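Local coordinates for ribosomal protein uL16 3-hydroxylase (Escherichia coli, PDB 4CCL) that catalyses the iron- and 2-oxoglutarate-dependent hydroxylation of an arginine of ribosomal protein uL16, using O2, and works as a homodimer, at residues L111-S116 against M196-G201; D130-Q135 against G176-I181. All blocks are in the same frame, centred on the assembly; numbering follows the deposited sequence.

Contact 1: residues L111-S116 against M196-G201; sequences LMISFS and MNYSVG. With SO4 (sulfate ion), chain L.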
ATOM      1  N   LEU B 111      15.947 -20.678 -12.715  1.00 45.39           N
ATOM      2  CA  LEU B 111      16.995 -21.007 -13.676  1.00 45.06           C
ATOM      3  C   LEU B 111      16.616 -20.488 -15.063  1.00 52.04           C
ATOM      4  O   LEU B 111      15.659 -20.975 -15.667  1.00 53.32           O
ATOM      5  CB  LEU B 111      17.186 -22.530 -13.721  1.00 48.36           C
ATOM      6  CG  LEU B 111      18.450 -23.193 -14.294  1.00 50.60           C
ATOM      7  CD1 LEU B 111      18.589 -23.024 -15.795  1.00 48.23           C
ATOM      8  CD2 LEU B 111      19.690 -22.678 -13.601  1.00 56.81           C
HETATM    9  N   MSE B 112      17.369 -19.518 -15.576  1.00 54.09           N
HETATM   10  CA  MSE B 112      17.112 -19.041 -16.935  1.00 54.31           C
HETATM   11  C   MSE B 112      18.228 -19.492 -17.878  1.00 55.81           C
HETATM   12  O   MSE B 112      19.406 -19.428 -17.534  1.00 52.54           O
HETATM   13  CB  MSE B 112      16.905 -17.518 -16.970  1.00 57.50           C
HETATM   14  CG  MSE B 112      18.151 -16.675 -17.242  1.00 71.98           C
HETATM   15 SE   MSE B 112      18.548 -16.427 -19.150  1.00 82.82          SE
HETATM   16  CE  MSE B 112      20.130 -15.311 -18.954  1.00 51.49           C
ATOM     17  N   ILE B 113      17.849 -19.972 -19.059  1.00 53.74           N
ATOM     18  CA  ILE B 113      18.825 -20.507 -20.006  1.00 53.33           C
ATOM     19  C   ILE B 113      18.961 -19.615 -21.233  1.00 61.33           C
ATOM     20  O   ILE B 113      17.966 -19.127 -21.759  1.00 64.65           O
ATOM     21  CB  ILE B 113      18.436 -21.929 -20.471  1.00 50.46           C
ATOM     22  CG1 ILE B 113      18.303 -22.863 -19.270  1.00 49.49           C
ATOM     23  CG2 ILE B 113      19.459 -22.480 -21.461  1.00 50.76           C
ATOM     24  CD1 ILE B 113      17.966 -24.289 -19.634  1.00 60.49           C
ATOM     25  N   SER B 114      20.190 -19.403 -21.691  1.00 52.91           N
ATOM     26  CA  SER B 114      20.396 -18.677 -22.938  1.00 51.22           C
ATOM     27  C   SER B 114      21.189 -19.505 -23.944  1.00 61.64           C
ATOM     28  O   SER B 114      22.198 -20.117 -23.597  1.00 59.30           O
ATOM     29  CB  SER B 114      21.093 -17.335 -22.690  1.00 50.41           C
ATOM     30  OG  SER B 114      22.451 -17.515 -22.324  1.00 52.62           O
ATOM     31  N   PHE B 115      20.720 -19.531 -25.187  1.00 62.03           N
ATOM     32  CA  PHE B 115      21.485 -20.118 -26.279  1.00 63.06           C
ATOM     33  C   PHE B 115      21.953 -19.012 -27.207  1.00 64.47           C
ATOM     34  O   PHE B 115      21.147 -18.231 -27.704  1.00 66.93           O
ATOM     35  CB  PHE B 115      20.657 -21.137 -27.066  1.00 56.90           C
ATOM     36  CG  PHE B 115      21.306 -21.583 -28.352  1.00 63.54           C
ATOM     37  CD1 PHE B 115      22.368 -22.474 -28.337  1.00 61.68           C
ATOM     38  CD2 PHE B 115      20.852 -21.111 -29.572  1.00 63.93           C
ATOM     39  CE1 PHE B 115      22.966 -22.884 -29.515  1.00 66.00           C
ATOM     40  CE2 PHE B 115      21.445 -21.519 -30.754  1.00 63.80           C
ATOM     41  CZ  PHE B 115      22.504 -22.406 -30.725  1.00 62.50           C
ATOM     42  N   SER B 116      23.258 -18.946 -27.445  1.00 59.48           N
ATOM     43  CA  SER B 116      23.805 -17.904 -28.302  1.00 64.15           C
ATOM     44  C   SER B 116      24.729 -18.437 -29.397  1.00 66.88           C
ATOM     45  O   SER B 116      25.620 -19.243 -29.142  1.00 68.08           O
ATOM     46  CB  SER B 116      24.530 -16.846 -27.461  1.00 66.13           C
ATOM     47  OG  SER B 116      25.444 -17.447 -26.559  1.00 70.00           O
HETATM   48  N   MSE B 196      25.557 -22.533 -24.622  1.00 57.05           N
HETATM   49  CA  MSE B 196      24.444 -22.636 -23.689  1.00 54.24           C
HETATM   50  C   MSE B 196      24.885 -22.160 -22.307  1.00 54.30           C
HETATM   51  O   MSE B 196      25.887 -22.631 -21.766  1.00 51.43           O
HETATM   52  CB  MSE B 196      23.938 -24.079 -23.616  1.00 51.88           C
HETATM   53  CG  MSE B 196      23.209 -24.535 -24.868  1.00 62.38           C
HETATM   54 SE   MSE B 196      21.325 -24.024 -24.857  1.00 84.10          SE
HETATM   55  CE  MSE B 196      20.594 -25.643 -24.061  1.00 69.65           C
ATOM     56  N   ASN B 197      24.139 -21.213 -21.747  1.00 49.09           N
ATOM     57  CA  ASN B 197      24.431 -20.695 -20.417  1.00 48.41           C
ATOM     58  C   ASN B 197      23.251 -20.877 -19.476  1.00 51.08           C
ATOM     59  O   ASN B 197      22.097 -20.658 -19.856  1.00 54.87           O
ATOM     60  CB  ASN B 197      24.831 -19.219 -20.480  1.00 47.57           C
ATOM     61  CG  ASN B 197      26.326 -19.025 -20.646  1.00 53.31           C
ATOM     62  OD1 ASN B 197      26.864 -17.967 -20.320  1.00 59.86           O
ATOM     63  ND2 ASN B 197      27.006 -20.049 -21.150  1.00 54.38           N
ATOM     64  N   TYR B 198      23.550 -21.277 -18.244  1.00 49.74           N
ATOM     65  CA  TYR B 198      22.512 -21.526 -17.262  1.00 44.51           C
ATOM     66  C   TYR B 198      22.702 -20.596 -16.082  1.00 47.98           C
ATOM     67  O   TYR B 198      23.618 -20.765 -15.283  1.00 47.64           O
ATOM     68  CB  TYR B 198      22.577 -22.978 -16.787  1.00 39.69           C
ATOM     69  CG  TYR B 198      22.575 -23.979 -17.915  1.00 46.42           C
ATOM     70  CD1 TYR B 198      23.748 -24.285 -18.597  1.00 43.53           C
ATOM     71  CD2 TYR B 198      21.403 -24.608 -18.306  1.00 47.37           C
ATOM     72  CE1 TYR B 198      23.754 -25.191 -19.634  1.00 41.45           C
ATOM     73  CE2 TYR B 198      21.399 -25.521 -19.343  1.00 50.61           C
ATOM     74  CZ  TYR B 198      22.579 -25.807 -20.003  1.00 51.92           C
ATOM     75  OH  TYR B 198      22.585 -26.709 -21.037  1.00 54.82           O
ATOM     76  N   SER B 199      21.796 -19.639 -15.947  1.00 48.25           N
ATOM     77  CA  SER B 199      21.884 -18.665 -14.878  1.00 46.56           C
ATOM     78  C   SER B 199      20.975 -19.050 -13.719  1.00 49.40           C
ATOM     79  O   SER B 199      19.747 -19.097 -13.863  1.00 56.93           O
ATOM     80  CB  SER B 199      21.548 -17.264 -15.398  1.00 45.19           C
ATOM     81  OG  SER B 199      22.489 -16.848 -16.376  1.00 51.24           O
ATOM     82  N   VAL B 200      21.594 -19.326 -12.575  1.00 42.28           N
ATOM     83  CA  VAL B 200      20.852 -19.560 -11.355  1.00 39.91           C
ATOM     84  C   VAL B 200      20.758 -18.193 -10.728  1.00 36.19           C
ATOM     85  O   VAL B 200      21.764 -17.629 -10.279  1.00 42.00           O
ATOM     86  CB  VAL B 200      21.623 -20.467 -10.382  1.00 46.49           C
ATOM     87  CG1 VAL B 200      20.815 -20.686  -9.108  1.00 45.44           C
ATOM     88  CG2 VAL B 200      21.974 -21.790 -11.037  1.00 46.16           C
ATOM     89  N   GLY B 201      19.544 -17.658 -10.712  1.00 38.48           N
ATOM     90  CA  GLY B 201      19.315 -16.305 -10.260  1.00 37.78           C
ATOM     91  C   GLY B 201      18.862 -16.271  -8.822  1.00 42.12           C
ATOM     92  O   GLY B 201      18.390 -17.270  -8.279  1.00 45.64           O
TER
HETATM   93  S   SO4 L1375      23.152 -14.436 -20.705  1.00 68.78           S
HETATM   94  O1  SO4 L1375      23.254 -15.829 -20.281  1.00 62.68           O
HETATM   95  O2  SO4 L1375      22.958 -13.576 -19.541  1.00 74.15           O
HETATM   96  O3  SO4 L1375      24.381 -14.035 -21.383  1.00 75.26           O
HETATM   97  O4  SO4 L1375      22.018 -14.303 -21.614  1.00 65.34           O
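Ile113 and Tyr198 lie side by side on the apolar face of two antiparallel strands, with Ile113 CD1 3.7 Å from Tyr198 CE2. Leu111 CD1 comes to the edge of the same ring, near its plane, while its other branch, CD2, meets Val200 CG2 at 3.5 Å. Farther along, selenomethionine Met196 bends at chi2 (-85°), which brings SE to 3.7 Å from Phe115 CB; SE sits obliquely beside the phenyl ring in a Met-aromatic contact. Branched chains suit this face because they offer methyls to the Tyr198 ring, and a flexible selenium chain can bend to Phe115.

The opposite face is largely polar, selenomethionine Met112 being the exception, with CE 3.8 Å from Ser199 OG. Ser114 OG, held between its backbone N and carbonyl carbon (chi1 71°), donates a hydrogen bond of 2.8 Å to sulfate O1. A small hydroxyl fits there, close to Asn197 CB, and Ser114 is inferred to bind substrate. The sulfate, probably from the crystallisation liquor, is also bonded to Arg140, and Asn197 OD1 accepts from Arg140 and Trp142. Two pairs of backbone hydrogen bonds, Met112 with Ser199 and Ser114 with Asn197, keep the strands in step.

In the sheet, strand 79-83 flanks 108-116 and strand 131-135 flanks 195-202. Helix 37-45 packs through Leu40 on Ile113, Phe115 and Met196, and Asp33 takes the hydroxyl of Tyr198.

Contact 2: residues D130-Q135 against G176-I181; sequences DVFIIQ and GDILYI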
ATOM      1  N   ASP B 130      22.240 -11.422  -7.115  1.00 48.21           N
ATOM      2  CA  ASP B 130      23.338 -12.359  -7.289  1.00 48.21           C
ATOM      3  C   ASP B 130      22.975 -13.343  -8.390  1.00 50.62           C
ATOM      4  O   ASP B 130      21.799 -13.633  -8.611  1.00 55.08           O
ATOM      5  CB  ASP B 130      23.593 -13.124  -5.992  1.00 42.59           C
ATOM      6  CG  ASP B 130      23.793 -12.207  -4.803  1.00 49.52           C
ATOM      7  OD1 ASP B 130      22.782 -11.769  -4.211  1.00 53.90           O
ATOM      8  OD2 ASP B 130      24.962 -11.920  -4.464  1.00 47.03           O
ATOM      9  N   VAL B 131      23.983 -13.853  -9.087  1.00 43.98           N
ATOM     10  CA  VAL B 131      23.746 -14.849 -10.122  1.00 38.14           C
ATOM     11  C   VAL B 131      24.929 -15.805 -10.256  1.00 37.13           C
ATOM     12  O   VAL B 131      26.083 -15.409 -10.075  1.00 50.18           O
ATOM     13  CB  VAL B 131      23.421 -14.183 -11.489  1.00 47.39           C
ATOM     14  CG1 VAL B 131      24.634 -13.450 -12.046  1.00 45.50           C
ATOM     15  CG2 VAL B 131      22.898 -15.211 -12.489  1.00 46.09           C
ATOM     16  N   PHE B 132      24.637 -17.071 -10.541  1.00 40.15           N
ATOM     17  CA  PHE B 132      25.676 -18.019 -10.918  1.00 40.02           C
ATOM     18  C   PHE B 132      25.490 -18.350 -12.391  1.00 45.41           C
ATOM     19  O   PHE B 132      24.437 -18.844 -12.786  1.00 47.35           O
ATOM     20  CB  PHE B 132      25.588 -19.298 -10.084  1.00 40.68           C
ATOM     21  CG  PHE B 132      26.027 -19.129  -8.658  1.00 41.01           C
ATOM     22  CD1 PHE B 132      25.130 -18.711  -7.689  1.00 48.20           C
ATOM     23  CD2 PHE B 132      27.333 -19.405  -8.282  1.00 36.91           C
ATOM     24  CE1 PHE B 132      25.529 -18.561  -6.375  1.00 44.94           C
ATOM     25  CE2 PHE B 132      27.738 -19.256  -6.969  1.00 39.21           C
ATOM     26  CZ  PHE B 132      26.833 -18.834  -6.015  1.00 37.02           C
ATOM     27  N   ILE B 133      26.497 -18.076 -13.211  1.00 41.86           N
ATOM     28  CA  ILE B 133      26.369 -18.352 -14.635  1.00 46.48           C
ATOM     29  C   ILE B 133      27.192 -19.574 -15.030  1.00 50.96           C
ATOM     30  O   ILE B 133      28.422 -19.543 -15.032  1.00 49.85           O
ATOM     31  CB  ILE B 133      26.766 -17.139 -15.493  1.00 47.33           C
ATOM     32  CG1 ILE B 133      25.948 -15.914 -15.076  1.00 39.63           C
ATOM     33  CG2 ILE B 133      26.563 -17.449 -16.965  1.00 48.61           C
ATOM     34  CD1 ILE B 133      26.388 -14.617 -15.734  1.00 40.42           C
ATOM     35  N   ILE B 134      26.488 -20.647 -15.371  1.00 46.35           N
ATOM     36  CA  ILE B 134      27.096 -21.935 -15.668  1.00 43.51           C
ATOM     37  C   ILE B 134      27.289 -22.115 -17.167  1.00 50.55           C
ATOM     38  O   ILE B 134      26.332 -22.038 -17.938  1.00 52.20           O
ATOM     39  CB  ILE B 134      26.208 -23.088 -15.156  1.00 39.52           C
ATOM     40  CG1 ILE B 134      25.886 -22.899 -13.673  1.00 38.50           C
ATOM     41  CG2 ILE B 134      26.878 -24.432 -15.397  1.00 42.90           C
ATOM     42  CD1 ILE B 134      24.723 -23.744 -13.188  1.00 41.49           C
ATOM     43  N   GLN B 135      28.528 -22.361 -17.575  1.00 53.01           N
ATOM     44  CA  GLN B 135      28.818 -22.629 -18.976  1.00 47.71           C
ATOM     45  C   GLN B 135      28.432 -24.055 -19.349  1.00 52.59           C
ATOM     46  O   GLN B 135      28.860 -25.014 -18.706  1.00 53.87           O
ATOM     47  CB  GLN B 135      30.296 -22.385 -19.285  1.00 47.08           C
ATOM     48  CG  GLN B 135      30.683 -22.682 -20.731  1.00 49.68           C
ATOM     49  CD  GLN B 135      30.044 -21.725 -21.720  1.00 54.65           C
ATOM     50  OE1 GLN B 135      30.044 -20.512 -21.514  1.00 59.62           O
ATOM     51  NE2 GLN B 135      29.487 -22.269 -22.796  1.00 53.08           N
ATOM     52  N   GLY B 176      31.167 -26.443 -17.666  1.00 53.73           N
ATOM     53  CA  GLY B 176      31.368 -26.793 -16.272  1.00 50.34           C
ATOM     54  C   GLY B 176      31.808 -25.615 -15.421  1.00 49.01           C
ATOM     55  O   GLY B 176      31.688 -25.648 -14.196  1.00 54.55           O
ATOM     56  N   ASP B 177      32.321 -24.574 -16.072  1.00 40.36           N
ATOM     57  CA  ASP B 177      32.752 -23.371 -15.369  1.00 39.53           C
ATOM     58  C   ASP B 177      31.560 -22.551 -14.887  1.00 45.12           C
ATOM     59  O   ASP B 177      30.497 -22.541 -15.512  1.00 40.89           O
ATOM     60  CB  ASP B 177      33.649 -22.510 -16.260  1.00 46.58           C
ATOM     61  CG  ASP B 177      34.921 -23.223 -16.672  1.00 57.59           C
ATOM     62  OD1 ASP B 177      35.379 -24.119 -15.930  1.00 61.09           O
ATOM     63  OD2 ASP B 177      35.465 -22.881 -17.741  1.00 61.22           O
ATOM     64  N   ILE B 178      31.747 -21.867 -13.763  1.00 47.36           N
ATOM     65  CA  ILE B 178      30.708 -21.020 -13.193  1.00 42.19           C
ATOM     66  C   ILE B 178      31.261 -19.637 -12.897  1.00 42.46           C
ATOM     67  O   ILE B 178      32.363 -19.501 -12.363  1.00 47.31           O
ATOM     68  CB  ILE B 178      30.160 -21.608 -11.885  1.00 46.17           C
ATOM     69  CG1 ILE B 178      29.798 -23.079 -12.074  1.00 48.81           C
ATOM     70  CG2 ILE B 178      28.950 -20.819 -11.406  1.00 42.51           C
ATOM     71  CD1 ILE B 178      29.450 -23.776 -10.796  1.00 52.02           C
ATOM     72  N   LEU B 179      30.498 -18.612 -13.258  1.00 40.88           N
ATOM     73  CA  LEU B 179      30.850 -17.243 -12.923  1.00 42.47           C
ATOM     74  C   LEU B 179      29.852 -16.687 -11.911  1.00 44.88           C
ATOM     75  O   LEU B 179      28.693 -16.441 -12.246  1.00 47.67           O
ATOM     76  CB  LEU B 179      30.859 -16.384 -14.188  1.00 34.62           C
ATOM     77  CG  LEU B 179      31.026 -14.873 -14.028  1.00 41.64           C
ATOM     78  CD1 LEU B 179      32.352 -14.543 -13.369  1.00 39.16           C
ATOM     79  CD2 LEU B 179      30.911 -14.179 -15.377  1.00 35.66           C
ATOM     80  N   TYR B 180      30.301 -16.486 -10.674  1.00 40.14           N
ATOM     81  CA  TYR B 180      29.460 -15.868  -9.658  1.00 42.86           C
ATOM     82  C   TYR B 180      29.620 -14.357  -9.676  1.00 46.11           C
ATOM     83  O   TYR B 180      30.729 -13.845  -9.516  1.00 52.57           O
ATOM     84  CB  TYR B 180      29.775 -16.379  -8.251  1.00 41.47           C
ATOM     85  CG  TYR B 180      29.140 -15.498  -7.196  1.00 47.94           C
ATOM     86  CD1 TYR B 180      27.768 -15.516  -6.992  1.00 43.54           C
ATOM     87  CD2 TYR B 180      29.903 -14.619  -6.434  1.00 46.84           C
ATOM     88  CE1 TYR B 180      27.173 -14.702  -6.049  1.00 43.25           C
ATOM     89  CE2 TYR B 180      29.314 -13.800  -5.489  1.00 47.89           C
ATOM     90  CZ  TYR B 180      27.949 -13.848  -5.303  1.00 44.05           C
ATOM     91  OH  TYR B 180      27.353 -13.041  -4.366  1.00 46.41           O
ATOM     92  N   ILE B 181      28.512 -13.659  -9.905  1.00 42.66           N
ATOM     93  CA  ILE B 181      28.464 -12.201  -9.869  1.00 43.61           C
ATOM     94  C   ILE B 181      27.527 -11.655  -8.785  1.00 47.93           C
ATOM     95  O   ILE B 181      26.327 -11.926  -8.817  1.00 45.52           O
ATOM     96  CB  ILE B 181      28.049 -11.622 -11.231  1.00 42.52           C
ATOM     97  CG1 ILE B 181      28.821 -12.318 -12.359  1.00 47.66           C
ATOM     98  CG2 ILE B 181      28.278 -10.120 -11.251  1.00 37.89           C
ATOM     99  CD1 ILE B 181      28.369 -11.932 -13.750  1.00 46.43           C
TER
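Strands 131-135 and 178-181 run antiparallel, their axes 4.5 Å apart at 164°, and six backbone hydrogen bonds extend the ladder from Val131 and Ile181 to Gln135 and Gly176. Phe132 and Tyr180 form a non-hydrogen-bonded pair whose rings meet obliquely, planes 39° apart. Tyr180 CD1 stands over one face of the phenyl ring, 3.6 Å from Phe132 CZ, whereas Ile178 CG2 meets that ring at its edge. With CG of Tyr180 anti to its backbone N (chi1 166°), the phenol reaches along the strand to Asp130. There Tyr180 OH donates to Asp130 OD2 at 2.6 Å, on the anti side of a carboxylate nearly coplanar with the phenol ring and a little out of the carboxylate plane. Asp130 OD1 is engaged by Arg107 and Gln18, and the Tyr180 hydroxyl also meets Gln18 N, so this buried polar end is well supplied with partners. A phenylalanine in place of Tyr180 would probably leave Asp130 OD2 without this donor and Gln18 N without its hydroxyl partner.

On the other face, Ile133 CD1 touches Ile181 CD1 at 3.9 Å and Val131 CG1 lies alongside Ile181 CB, beta-branched chains well suited to extended backbone. Gly176 turns the chain at a positive phi, where a side chain would jam against the preceding carbonyl. The pairing belongs to the double-stranded beta-helix core of the JmjC (cupin) fold, and Ile181 comes close to the iron ligand His187.

How the contacts relate
Both contacts are buried and belong to one antiparallel sheet: strand 195-202 of contact 1 lies next to strand 131-135 of contact 2, so the four strands run on as 108-116, 195-202, 131-135, 178-181. Backbone bonds join the two, as from Ile134 N to Tyr198 O, and Asn197 OD1 packs on Ile133 CG2. Both segments of contact 2 fall, in sequence, between those of contact 1. Their chemistry differs by face. On one, contact 1 carries two serines and an asparagine, of which Ser114 binds the sulfate and Asn197 meets Arg140, where contact 2 offers aliphatic side chains; on the reverse, contact 2 adds a buried aromatic and carboxylate cluster, while contact 1 is partly covered by helix 37-45.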